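Local coordinates for protein aspartate aminotransferase, cytoplasmic (PDB 6JPK) that catalyses the pyridoxal phosphate-dependent transfer of an amino group between L-aspartate and 2-oxoglutarate, giving oxaloacetate and L-glutamate, at residues Lys81-Val86 and Cys266-Ala271; Leu87-Pro92 and Asp229-Ser234; Val216-Ala221 and Asn238-Tyr243; Glu305-Asn308 and Leu312-Glu315. The protein carries 1 engineered substitution. All blocks are in the same frame, centred on the assembly; numbering follows the deposited sequence.

Contact 1 (Lys81-Val86 and Cys266-Ala271)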
loop_
_atom_site.group_PDB
_atom_site.type_symbol
_atom_site.label_atom_id
_atom_site.label_comp_id
_atom_site.label_asym_id
_atom_site.label_seq_id
_atom_site.Cartn_x
_atom_site.Cartn_y
_atom_site.Cartn_z
ATOM N N LYS A 81 -0.156 10.089 -15.392
ATOM C CA LYS A 81 -0.024 10.429 -16.806
ATOM C C LYS A 81 1.432 10.338 -17.256
ATOM O O LYS A 81 1.730 9.753 -18.302
ATOM C CB LYS A 81 -0.588 11.822 -17.086
ATOM C CG LYS A 81 -0.618 12.182 -18.586
ATOM C CD LYS A 81 -1.094 13.611 -18.806
ATOM C CE LYS A 81 -1.107 13.990 -20.283
ATOM N NZ LYS A 81 -1.298 15.464 -20.456
ATOM N N ALA A 82 2.357 10.915 -16.476
ATOM C CA ALA A 82 3.776 10.891 -16.841
ATOM C C ALA A 82 4.347 9.473 -16.823
ATOM O O ALA A 82 5.216 9.138 -17.640
ATOM C CB ALA A 82 4.575 11.782 -15.891
ATOM N N ALA A 83 3.893 8.635 -15.886
ATOM C CA ALA A 83 4.383 7.262 -15.822
ATOM C C ALA A 83 4.027 6.492 -17.088
ATOM O O ALA A 83 4.838 5.706 -17.600
ATOM C CB ALA A 83 3.807 6.557 -14.595
ATOM N N ALA A 84 2.809 6.700 -17.600
ATOM C CA ALA A 84 2.406 6.087 -18.862
ATOM C C ALA A 84 3.193 6.661 -20.036
ATOM O O ALA A 84 3.575 5.926 -20.957
ATOM C CB ALA A 84 0.907 6.291 -19.078
ATOM N N GLU A 85 3.416 7.977 -20.042
ATOM C CA GLU A 85 4.123 8.585 -21.164
ATOM C C GLU A 85 5.539 8.029 -21.304
ATOM O O GLU A 85 6.001 7.773 -22.424
ATOM C CB GLU A 85 4.152 10.112 -21.011
ATOM C CG GLU A 85 2.781 10.741 -21.223
ATOM C CD GLU A 85 2.734 12.246 -20.966
ATOM O OE1 GLU A 85 1.965 12.939 -21.673
ATOM O OE2 GLU A 85 3.447 12.737 -20.059
ATOM N N VAL A 86 6.241 7.816 -20.183
ATOM C CA VAL A 86 7.632 7.374 -20.306
ATOM C C VAL A 86 7.701 5.922 -20.799
ATOM O O VAL A 86 8.686 5.530 -21.442
ATOM C CB VAL A 86 8.398 7.581 -18.981
ATOM C CG1 VAL A 86 7.938 6.597 -17.910
ATOM C CG2 VAL A 86 9.930 7.469 -19.205
ATOM N N CYS A 266 2.920 1.949 -10.808
ATOM C CA CYS A 266 1.689 2.226 -11.531
ATOM C C CYS A 266 1.255 0.981 -12.290
ATOM O O CYS A 266 2.093 0.299 -12.886
ATOM C CB CYS A 266 1.886 3.400 -12.498
ATOM S SG CYS A 266 0.342 4.197 -12.966
ATOM N N MET A 267 -0.045 0.674 -12.250
ATOM C CA MET A 267 -0.613 -0.365 -13.103
ATOM C C MET A 267 -1.317 0.308 -14.270
ATOM O O MET A 267 -1.999 1.322 -14.089
ATOM C CB MET A 267 -1.604 -1.260 -12.340
ATOM C CG MET A 267 -1.969 -2.568 -13.070
ATOM S SD MET A 267 -3.755 -2.840 -13.328
ATOM C CE MET A 267 -4.111 -1.722 -14.662
ATOM N N HIS A 268 -1.151 -0.252 -15.469
ATOM C CA HIS A 268 -1.780 0.300 -16.666
ATOM C C HIS A 268 -2.537 -0.794 -17.400
ATOM O O HIS A 268 -2.025 -1.906 -17.567
ATOM C CB HIS A 268 -0.761 0.913 -17.645
ATOM C CG HIS A 268 0.194 1.876 -17.009
ATOM N ND1 HIS A 268 -0.057 3.229 -16.930
ATOM C CD2 HIS A 268 1.407 1.682 -16.437
ATOM C CE1 HIS A 268 0.953 3.826 -16.322
ATOM N NE2 HIS A 268 1.857 2.911 -16.018
ATOM N N TYR A 269 -3.752 -0.469 -17.830
ATOM C CA TYR A 269 -4.493 -1.256 -18.811
ATOM C C TYR A 269 -4.557 -0.442 -20.088
ATOM O O TYR A 269 -5.034 0.703 -20.077
ATOM C CB TYR A 269 -5.894 -1.606 -18.313
ATOM C CG TYR A 269 -6.813 -2.192 -19.375
ATOM C CD1 TYR A 269 -6.600 -3.470 -19.885
ATOM C CD2 TYR A 269 -7.895 -1.466 -19.857
ATOM C CE1 TYR A 269 -7.446 -4.006 -20.853
ATOM C CE2 TYR A 269 -8.743 -1.984 -20.826
ATOM C CZ TYR A 269 -8.518 -3.257 -21.322
ATOM O OH TYR A 269 -9.367 -3.784 -22.278
ATOM N N VAL A 270 -4.051 -1.015 -21.174
ATOM C CA VAL A 270 -3.980 -0.343 -22.465
ATOM C C VAL A 270 -5.185 -0.815 -23.266
ATOM O O VAL A 270 -5.152 -1.882 -23.887
ATOM C CB VAL A 270 -2.666 -0.639 -23.196
ATOM C CG1 VAL A 270 -2.613 0.137 -24.522
ATOM C CG2 VAL A 270 -1.465 -0.301 -22.307
ATOM N N ALA A 271 -6.251 -0.012 -23.253
ATOM C CA ALA A 271 -7.509 -0.394 -23.871
ATOM C C ALA A 271 -7.472 -0.185 -25.382
ATOM O O ALA A 271 -6.641 0.557 -25.919
ATOM C CB ALA A 271 -8.664 0.410 -23.270
#
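The imidazole of His-268 is gripped at both nitrogens while its CE1 carbon presses on the helix at Ala-83 and Ala-84. ND1 is hydrogen-bonded to Ser-102 OG and NE2 to Gln-251 OE1, so the ring cannot easily turn. Gln-251 also gives its NE2 to Ala-83 O, and in this way one side chain ties the histidine to the helix backbone. No hydrogen bond joins the two segments directly; the contact is van der Waals packing. His-268 CE1 lies 3.7 Å from Ala-84 CB, and Ala-84 N is 3.7 Å from the same His-268 CE1; the approach to the ring is oblique. His-268 CG stands anti to its carbonyl carbon (chi1 -50°), which carries the ring from the strand to the helix. Two residues earlier, Cys-266 CB meets Ala-83 CB at 4.2 Å. The axes of 81-86 and 266-270 approach to 9.4 Å and cross at -67°, with two small alanines on the helix side. All four touching residues are buried. Here helix 77-87 packs on strand 264-270, which runs antiparallel to both of its neighbours in the sheet. Such a mixed sheet flanked by helices is typical of the large, cofactor-binding domain of fold type I aminotransferases.

Contact 2 (Leu87-Pro92 and Asp229-Ser234)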
loop_
_atom_site.group_PDB
_atom_site.type_symbol
_atom_site.label_atom_id
_atom_site.label_comp_id
_atom_site.label_asym_id
_atom_site.label_seq_id
_atom_site.Cartn_x
_atom_site.Cartn_y
_atom_site.Cartn_z
ATOM N N LEU A 87 6.648 5.120 -20.552
ATOM C CA LEU A 87 6.579 3.757 -21.093
ATOM C C LEU A 87 6.370 3.754 -22.598
ATOM O O LEU A 87 6.865 2.861 -23.293
ATOM C CB LEU A 87 5.424 2.978 -20.456
ATOM C CG LEU A 87 5.535 2.557 -18.996
ATOM C CD1 LEU A 87 4.253 1.857 -18.556
ATOM C CD2 LEU A 87 6.761 1.661 -18.799
ATOM N N PHE A 88 5.592 4.706 -23.110
ATOM C CA PHE A 88 5.072 4.686 -24.467
ATOM C C PHE A 88 5.506 5.923 -25.246
ATOM O O PHE A 88 4.729 6.494 -26.017
ATOM C CB PHE A 88 3.543 4.573 -24.462
ATOM C CG PHE A 88 3.025 3.264 -23.881
ATOM C CD1 PHE A 88 3.301 2.052 -24.508
ATOM C CD2 PHE A 88 2.265 3.254 -22.725
ATOM C CE1 PHE A 88 2.834 0.842 -23.984
ATOM C CE2 PHE A 88 1.792 2.050 -22.194
ATOM C CZ PHE A 88 2.085 0.845 -22.824
ATOM N N ARG A 89 6.759 6.342 -25.081
ATOM C CA ARG A 89 7.231 7.494 -25.849
ATOM C C ARG A 89 7.065 7.310 -27.358
ATOM O O ARG A 89 6.657 8.281 -28.023
ATOM C CB ARG A 89 8.685 7.831 -25.465
ATOM C CG ARG A 89 8.880 8.079 -23.946
ATOM C CD ARG A 89 9.904 9.184 -23.623
ATOM N NE ARG A 89 11.280 8.760 -23.871
ATOM C CZ ARG A 89 12.331 9.579 -23.922
ATOM N NH1 ARG A 89 12.177 10.889 -23.747
ATOM N NH2 ARG A 89 13.539 9.082 -24.159
ATOM N N PRO A 90 7.314 6.133 -27.955
ATOM C CA PRO A 90 7.012 5.971 -29.391
ATOM C C PRO A 90 5.526 5.897 -29.720
ATOM O O PRO A 90 5.191 5.861 -30.907
ATOM C CB PRO A 90 7.700 4.647 -29.754
ATOM C CG PRO A 90 8.692 4.393 -28.635
ATOM C CD PRO A 90 8.031 4.959 -27.423
ATOM N N ASN A 91 4.623 5.859 -28.740
ATOM C CA ASN A 91 3.189 5.701 -29.013
ATOM C C ASN A 91 2.353 6.684 -28.195
ATOM O O ASN A 91 1.483 6.281 -27.412
ATOM C CB ASN A 91 2.759 4.261 -28.737
ATOM C CG ASN A 91 3.228 3.299 -29.808
ATOM O OD1 ASN A 91 2.792 3.384 -30.939
ATOM N ND2 ASN A 91 4.110 2.368 -29.447
ATOM N N PRO A 92 2.575 7.993 -28.368
ATOM C CA PRO A 92 1.813 8.971 -27.572
ATOM C C PRO A 92 0.316 8.948 -27.842
ATOM O O PRO A 92 -0.448 9.455 -27.008
ATOM C CB PRO A 92 2.434 10.319 -27.978
ATOM C CG PRO A 92 2.980 10.079 -29.368
ATOM C CD PRO A 92 3.469 8.647 -29.348
ATOM N N ASP A 229 18.973 3.414 -21.270
ATOM C CA ASP A 229 18.237 3.934 -22.422
ATOM C C ASP A 229 16.776 3.566 -22.197
ATOM O O ASP A 229 16.425 2.383 -22.240
ATOM C CB ASP A 229 18.781 3.323 -23.720
ATOM C CG ASP A 229 18.147 3.904 -24.989
ATOM O OD1 ASP A 229 16.939 4.215 -25.010
ATOM O OD2 ASP A 229 18.880 4.033 -25.991
ATOM N N LEU A 230 15.928 4.572 -21.956
ATOM C CA LEU A 230 14.540 4.314 -21.573
ATOM C C LEU A 230 13.746 3.656 -22.699
ATOM O O LEU A 230 12.978 2.721 -22.459
ATOM C CB LEU A 230 13.868 5.616 -21.147
ATOM C CG LEU A 230 14.302 6.155 -19.791
ATOM C CD1 LEU A 230 13.934 7.628 -19.674
ATOM C CD2 LEU A 230 13.670 5.347 -18.678
ATOM N N ASN A 231 13.881 4.162 -23.931
ATOM C CA ASN A 231 13.114 3.606 -25.048
ATOM C C ASN A 231 13.599 2.214 -25.436
ATOM O O ASN A 231 12.789 1.377 -25.847
ATOM C CB ASN A 231 13.170 4.542 -26.261
ATOM C CG ASN A 231 12.409 5.831 -26.028
ATOM O OD1 ASN A 231 11.697 5.970 -25.034
ATOM N ND2 ASN A 231 12.557 6.781 -26.935
ATOM N N ARG A 232 14.909 1.946 -25.324
ATOM C CA ARG A 232 15.406 0.588 -25.541
ATOM C C ARG A 232 14.794 -0.383 -24.540
ATOM O O ARG A 232 14.414 -1.503 -24.899
ATOM C CB ARG A 232 16.931 0.559 -25.432
ATOM C CG ARG A 232 17.562 -0.819 -25.631
ATOM C CD ARG A 232 19.083 -0.742 -25.437
ATOM N NE ARG A 232 19.666 0.315 -26.263
ATOM C CZ ARG A 232 20.851 0.887 -26.047
ATOM N NH1 ARG A 232 21.604 0.514 -25.015
ATOM N NH2 ARG A 232 21.281 1.844 -26.865
ATOM N N ASP A 233 14.693 0.022 -23.276
ATOM C CA ASP A 233 14.202 -0.913 -22.267
ATOM C C ASP A 233 12.695 -1.129 -22.353
ATOM O O ASP A 233 12.212 -2.175 -21.910
ATOM C CB ASP A 233 14.612 -0.439 -20.871
ATOM C CG ASP A 233 16.121 -0.564 -20.638
ATOM O OD1 ASP A 233 16.807 -1.129 -21.526
ATOM O OD2 ASP A 233 16.622 -0.090 -19.591
ATOM N N SER A 234 11.951 -0.195 -22.947
ATOM C CA SER A 234 10.523 -0.370 -23.188
ATOM C C SER A 234 10.218 -0.879 -24.599
ATOM O O SER A 234 9.050 -0.871 -25.009
ATOM C CB SER A 234 9.772 0.947 -22.938
ATOM O OG SER A 234 10.135 1.940 -23.896
HETATM O O HOH W 1 9.353 4.552 -23.927
HETATM O O HOH W 2 15.269 6.575 -24.594
#
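Arg-89 and Asn-231 are joined by a direct hydrogen bond across this contact. Arg-89 NE donates to Asn-231 OD1 at 3.1 Å, and the N-H points well at the oxygen (159°). The acceptor lies at the guanidinium edge, near its plane, but the donor is tilted 25° from the carbonyl plane of the amide. The arginine chain is bent at chi2 and chi3, and this curls it around OD1. Its NH2 end also makes a long, weak ion pair with Glu-317.

Water extends the contact. Water 2 lies in the guanidinium plane and accepts from Arg-89 NH2 at 3.1 Å. It also accepts from Asn-231 N and donates to Asp-229 OD1 at 2.9 Å. Water 1 sits between Asn-231 OD1, at 3.0 Å, and Ser-234 OG, at 2.7 Å. With a leucine here, Arg-89 NE would probably be left without its acceptor across the contact, and water 1 would lose one of its holds.

Asp-229 N-caps the short helix 230-233, its OD1 accepting from Arg-232 N at 3.1 Å. On the other side, residues Phe-88 to Asn-91 make a type I turn after helix 77-87.

Close packing between the segments is confined to the buried end, where Ser-234 CB lies 3.5 Å from Leu-87 O. The turn and the capped helix are therefore joined mainly by polar, hydrated groups at a partly exposed edge of the fold.

Contact 3 (Val216-Ala221 and Asn238-Tyr243)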
loop_
_atom_site.group_PDB
_atom_site.type_symbol
_atom_site.label_atom_id
_atom_site.label_comp_id
_atom_site.label_asym_id
_atom_site.label_seq_id
_atom_site.Cartn_x
_atom_site.Cartn_y
_atom_site.Cartn_z
ATOM N N VAL A 216 -1.887 -10.808 -22.376
ATOM C CA VAL A 216 -0.506 -10.445 -22.049
ATOM C C VAL A 216 -0.478 -9.446 -20.894
ATOM O O VAL A 216 -1.190 -8.428 -20.919
ATOM C CB VAL A 216 0.218 -9.883 -23.285
ATOM C CG1 VAL A 216 1.550 -9.260 -22.885
ATOM C CG2 VAL A 216 0.442 -11.005 -24.317
ATOM N N VAL A 217 0.346 -9.743 -19.885
ATOM C CA VAL A 217 0.674 -8.841 -18.783
ATOM C C VAL A 217 2.191 -8.654 -18.780
ATOM O O VAL A 217 2.935 -9.621 -18.581
ATOM C CB VAL A 217 0.207 -9.388 -17.420
ATOM C CG1 VAL A 217 0.551 -8.404 -16.300
ATOM C CG2 VAL A 217 -1.279 -9.726 -17.444
ATOM N N PHE A 218 2.645 -7.429 -19.037
ATOM C CA PHE A 218 4.062 -7.091 -18.946
ATOM C C PHE A 218 4.396 -6.607 -17.543
ATOM O O PHE A 218 3.689 -5.765 -16.984
ATOM C CB PHE A 218 4.449 -5.993 -19.936
ATOM C CG PHE A 218 4.576 -6.455 -21.357
ATOM C CD1 PHE A 218 5.689 -7.157 -21.770
ATOM C CD2 PHE A 218 3.599 -6.136 -22.291
ATOM C CE1 PHE A 218 5.819 -7.567 -23.097
ATOM C CE2 PHE A 218 3.716 -6.540 -23.621
ATOM C CZ PHE A 218 4.828 -7.258 -24.022
ATOM N N ASP A 219 5.480 -7.123 -16.990
ATOM C CA ASP A 219 6.080 -6.580 -15.776
ATOM C C ASP A 219 7.316 -5.790 -16.190
ATOM O O ASP A 219 8.231 -6.348 -16.808
ATOM C CB ASP A 219 6.445 -7.706 -14.808
ATOM C CG ASP A 219 6.671 -7.206 -13.380
ATOM O OD1 ASP A 219 7.285 -6.130 -13.198
ATOM O OD2 ASP A 219 6.231 -7.893 -12.434
ATOM N N ILE A 220 7.341 -4.487 -15.901
ATOM C CA ILE A 220 8.477 -3.643 -16.271
ATOM C C ILE A 220 8.974 -2.948 -15.001
ATOM O O ILE A 220 8.522 -1.857 -14.631
ATOM C CB ILE A 220 8.148 -2.652 -17.397
ATOM C CG1 ILE A 220 9.387 -1.841 -17.780
ATOM C CG2 ILE A 220 6.949 -1.751 -17.078
ATOM C CD1 ILE A 220 9.345 -1.323 -19.216
ATOM N N ALA A 221 9.923 -3.584 -14.327
ATOM C CA ALA A 221 10.490 -3.071 -13.091
ATOM C C ALA A 221 11.839 -2.385 -13.275
ATOM O O ALA A 221 12.341 -1.796 -12.313
ATOM C CB ALA A 221 10.641 -4.212 -12.078
ATOM N N ASN A 238 6.404 -1.460 -26.592
ATOM C CA ASN A 238 5.969 -0.654 -27.720
ATOM C C ASN A 238 5.841 -1.487 -28.984
ATOM O O ASN A 238 5.032 -1.161 -29.862
ATOM C CB ASN A 238 6.927 0.520 -27.906
ATOM C CG ASN A 238 6.698 1.597 -26.852
ATOM O OD1 ASN A 238 5.740 2.368 -26.936
ATOM N ND2 ASN A 238 7.536 1.617 -25.839
ATOM N N GLU A 239 6.613 -2.562 -29.093
ATOM C CA GLU A 239 6.420 -3.453 -30.233
ATOM C C GLU A 239 5.063 -4.139 -30.154
ATOM O O GLU A 239 4.364 -4.273 -31.169
ATOM C CB GLU A 239 7.545 -4.485 -30.296
ATOM C CG GLU A 239 7.673 -5.166 -31.655
ATOM C CD GLU A 239 8.122 -4.206 -32.771
ATOM O OE1 GLU A 239 8.613 -3.077 -32.484
ATOM O OE2 GLU A 239 7.984 -4.589 -33.947
ATOM N N PHE A 240 4.660 -4.549 -28.945
ATOM C CA PHE A 240 3.388 -5.240 -28.789
ATOM C C PHE A 240 2.214 -4.334 -29.134
ATOM O O PHE A 240 1.184 -4.823 -29.613
ATOM C CB PHE A 240 3.255 -5.798 -27.367
ATOM C CG PHE A 240 2.113 -6.764 -27.208
ATOM C CD1 PHE A 240 2.209 -8.054 -27.701
ATOM C CD2 PHE A 240 0.940 -6.380 -26.578
ATOM C CE1 PHE A 240 1.155 -8.951 -27.573
ATOM C CE2 PHE A 240 -0.124 -7.273 -26.443
ATOM C CZ PHE A 240 -0.018 -8.558 -26.941
ATOM N N VAL A 241 2.359 -3.018 -28.940
ATOM C CA VAL A 241 1.280 -2.082 -29.269
ATOM C C VAL A 241 0.856 -2.217 -30.727
ATOM O O VAL A 241 -0.329 -2.060 -31.055
ATOM C CB VAL A 241 1.703 -0.631 -28.951
ATOM C CG1 VAL A 241 0.627 0.362 -29.447
ATOM C CG2 VAL A 241 1.943 -0.451 -27.455
ATOM N N LYS A 242 1.805 -2.523 -31.617
ATOM C CA LYS A 242 1.520 -2.644 -33.044
ATOM C C LYS A 242 0.454 -3.688 -33.353
ATOM O O LYS A 242 -0.166 -3.621 -34.417
ATOM C CB LYS A 242 2.793 -3.018 -33.805
ATOM C CG LYS A 242 3.945 -2.048 -33.601
ATOM C CD LYS A 242 5.175 -2.512 -34.377
ATOM C CE LYS A 242 6.282 -1.467 -34.337
ATOM N NZ LYS A 242 7.498 -1.956 -35.051
ATOM N N TYR A 243 0.242 -4.659 -32.470
ATOM C CA TYR A 243 -0.683 -5.748 -32.755
ATOM C C TYR A 243 -2.131 -5.429 -32.392
ATOM O O TYR A 243 -3.011 -6.234 -32.697
ATOM C CB TYR A 243 -0.231 -7.018 -32.030
ATOM C CG TYR A 243 1.166 -7.455 -32.400
ATOM C CD1 TYR A 243 2.215 -7.313 -31.509
ATOM C CD2 TYR A 243 1.441 -8.000 -33.648
ATOM C CE1 TYR A 243 3.498 -7.697 -31.846
ATOM C CE2 TYR A 243 2.726 -8.412 -33.983
ATOM C CZ TYR A 243 3.750 -8.239 -33.077
ATOM O OH TYR A 243 5.033 -8.618 -33.397
#
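Phe-240 meets Val-216 with the far end of its ring and Phe-218 with its base. Its CG is anti to the backbone N (chi1 -168°), which sends the ring from the helix down to the strand. Val-216 comes from the opposite direction. Its CG2 touches Phe-240 CZ at 3.6 Å, and its CG1 lies over one face of the same ring. Phe-218 has another rotamer, with CG anti to the carbonyl carbon (chi1 -76°). Its CE2 edge reaches Phe-240 CB at 3.8 Å. The two rings form an offset edge-to-face pair, with the edge of Phe-218 toward the face of Phe-240. Their centroids are 5.8 Å apart and their planes stand at 74°.

This is the helix-on-sheet packing of a beta-alpha-beta crossover. Strand 215-220 leads through helix 235-241 to strand 247-252, which lies next to it and parallel in the large-domain sheet. Phe-240 also meets Phe-206 and Phe-247 edge-to-face. An alanine here is likely to open a gap between helix and sheet, with Val-216 and the edge of Phe-218 both losing this partner.

A salt bridge between Glu-239 and Lys-242 lies away from the strand. Glu-239 bends at chi2 and turns its carboxylate to Lys-242. Lys-242 NZ approaches Glu-239 OE2 to 2.9 Å, reaching that oxygen on its syn side, but somewhat out of the carboxylate plane.

Contact 4 (Glu305-Asn308 and Leu312-Glu315)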
loop_
_atom_site.group_PDB
_atom_site.type_symbol
_atom_site.label_atom_id
_atom_site.label_comp_id
_atom_site.label_asym_id
_atom_site.label_seq_id
_atom_site.Cartn_x
_atom_site.Cartn_y
_atom_site.Cartn_z
ATOM N N GLU A 305 7.748 15.092 -10.592
ATOM C CA GLU A 305 8.589 16.276 -10.769
ATOM C C GLU A 305 9.676 16.007 -11.805
ATOM O O GLU A 305 9.885 16.804 -12.725
ATOM C CB GLU A 305 9.199 16.699 -9.429
ATOM C CG GLU A 305 9.737 18.101 -9.432
ATOM C CD GLU A 305 8.632 19.159 -9.599
ATOM O OE1 GLU A 305 7.454 18.895 -9.235
ATOM O OE2 GLU A 305 8.951 20.255 -10.107
ATOM N N ILE A 306 10.358 14.865 -11.680
ATOM C CA ILE A 306 11.372 14.478 -12.658
ATOM C C ILE A 306 10.765 14.351 -14.052
ATOM O O ILE A 306 11.255 14.948 -15.021
ATOM C CB ILE A 306 12.047 13.164 -12.227
ATOM C CG1 ILE A 306 12.884 13.383 -10.956
ATOM C CG2 ILE A 306 12.889 12.605 -13.361
ATOM C CD1 ILE A 306 13.577 12.103 -10.457
ATOM N N LEU A 307 9.697 13.557 -14.177
ATOM C CA LEU A 307 9.197 13.175 -15.496
ATOM C C LEU A 307 8.643 14.363 -16.277
ATOM O O LEU A 307 8.708 14.369 -17.510
ATOM C CB LEU A 307 8.138 12.077 -15.350
ATOM C CG LEU A 307 8.710 10.743 -14.838
ATOM C CD1 LEU A 307 7.625 9.746 -14.420
ATOM C CD2 LEU A 307 9.606 10.131 -15.894
ATOM N N ASN A 308 8.115 15.376 -15.596
ATOM C CA ASN A 308 7.517 16.518 -16.278
ATOM C C ASN A 308 8.474 17.690 -16.431
ATOM O O ASN A 308 8.082 18.717 -16.987
ATOM C CB ASN A 308 6.248 16.962 -15.539
ATOM C CG ASN A 308 5.127 15.945 -15.673
ATOM O OD1 ASN A 308 4.756 15.575 -16.782
ATOM N ND2 ASN A 308 4.621 15.455 -14.554
ATOM N N LEU A 312 15.289 18.079 -15.288
ATOM C CA LEU A 312 15.391 16.975 -14.332
ATOM C C LEU A 312 15.348 15.629 -15.049
ATOM O O LEU A 312 16.082 14.702 -14.684
ATOM C CB LEU A 312 14.282 17.048 -13.286
ATOM C CG LEU A 312 14.362 18.140 -12.223
ATOM C CD1 LEU A 312 13.145 18.074 -11.303
ATOM C CD2 LEU A 312 15.653 17.983 -11.423
ATOM N N PHE A 313 14.509 15.514 -16.083
ATOM C CA PHE A 313 14.454 14.275 -16.859
ATOM C C PHE A 313 15.824 13.944 -17.441
ATOM O O PHE A 313 16.292 12.805 -17.338
ATOM C CB PHE A 313 13.409 14.379 -17.974
ATOM C CG PHE A 313 13.093 13.059 -18.650
ATOM C CD1 PHE A 313 13.919 12.542 -19.651
ATOM C CD2 PHE A 313 11.946 12.352 -18.311
ATOM C CE1 PHE A 313 13.614 11.318 -20.274
ATOM C CE2 PHE A 313 11.638 11.140 -18.939
ATOM C CZ PHE A 313 12.470 10.634 -19.920
ATOM N N ALA A 314 16.481 14.937 -18.050
ATOM C CA ALA A 314 17.811 14.717 -18.612
ATOM C C ALA A 314 18.821 14.339 -17.532
ATOM O O ALA A 314 19.702 13.502 -17.761
ATOM C CB ALA A 314 18.282 15.967 -19.363
ATOM N N GLU A 315 18.732 14.969 -16.358
ATOM C CA GLU A 315 19.650 14.624 -15.277
ATOM C C GLU A 315 19.364 13.231 -14.738
ATOM O O GLU A 315 20.292 12.491 -14.392
ATOM C CB GLU A 315 19.570 15.680 -14.174
ATOM C CG GLU A 315 20.073 17.052 -14.684
ATOM C CD GLU A 315 19.779 18.210 -13.752
ATOM O OE1 GLU A 315 19.494 17.959 -12.566
ATOM O OE2 GLU A 315 19.864 19.382 -14.210
#
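Ile-306 and Leu-312 pack where helix 297-308 turns into helix 310-340. This is a short turn between two consecutive helices, at the start of the long helix that, in class I aminotransferases, connects the large and small domains. Ser-309, in the turn, holds the second helix start through a hydrogen bond from Leu-312 N to its OG.

In the tight part, Ile-306 and Leu-312 are buried; Glu-305, at their margin, is partly exposed. Leu-312 CB rests 3.9 Å from Ile-306 CA, side chain against backbone. Leu-312 CD1 reaches further along the first helix and lies 3.8 Å from Glu-305 O. It also lies 3.9 Å from Glu-305 CG, the aliphatic part of that side chain. In return, Ile-306 CG2 packs 4.0 Å from Leu-312 O. Val-53 and Ala-56 of helix 51-62 close on Ile-306.

The other part is more open to solvent: Leu-307 and Phe-313 are partly exposed, though they touch as closely. Phe-313 CG is anti to its own backbone nitrogen (chi1 -169°), which lays the ring beside the end of the first helix. There Leu-307 CD2 meets Phe-313 CE2 obliquely at 3.8 Å. Ile-306 O faces the edge of this ring, near its plane. It does not bond to Phe-313 N, since the angle is poor. A bound glycerol, probably from the crystallisation liquor, is hydrogen-bonded to Leu-307 O, which lies 3.9 Å from Phe-313 CD2.

In the fold
Contacts 1, 2 and 3 form one region of the large domain, their centres about 11 Å apart in each pair. Contacts 1 and 3 reach the same mixed sheet through strands 264-270 and 215-220. Contact 2 touches both: Leu-87 packs on His-268, and Asn-238 probably hydrogen-bonds to Leu-87 O and Asn-91. Helix 77-87 runs from contact 1 into contact 2. Along the chain, the segments of contacts 2 and 3 alternate between those of contact 1. Contact 4 follows all three. It is about 17 Å from contact 1 and 15 Å from contact 2, centre to centre, yet Leu-307 meets Ala-82 and Phe-313 meets Leu-230, respectively. Packing thus continues from sheet to helix 310-340.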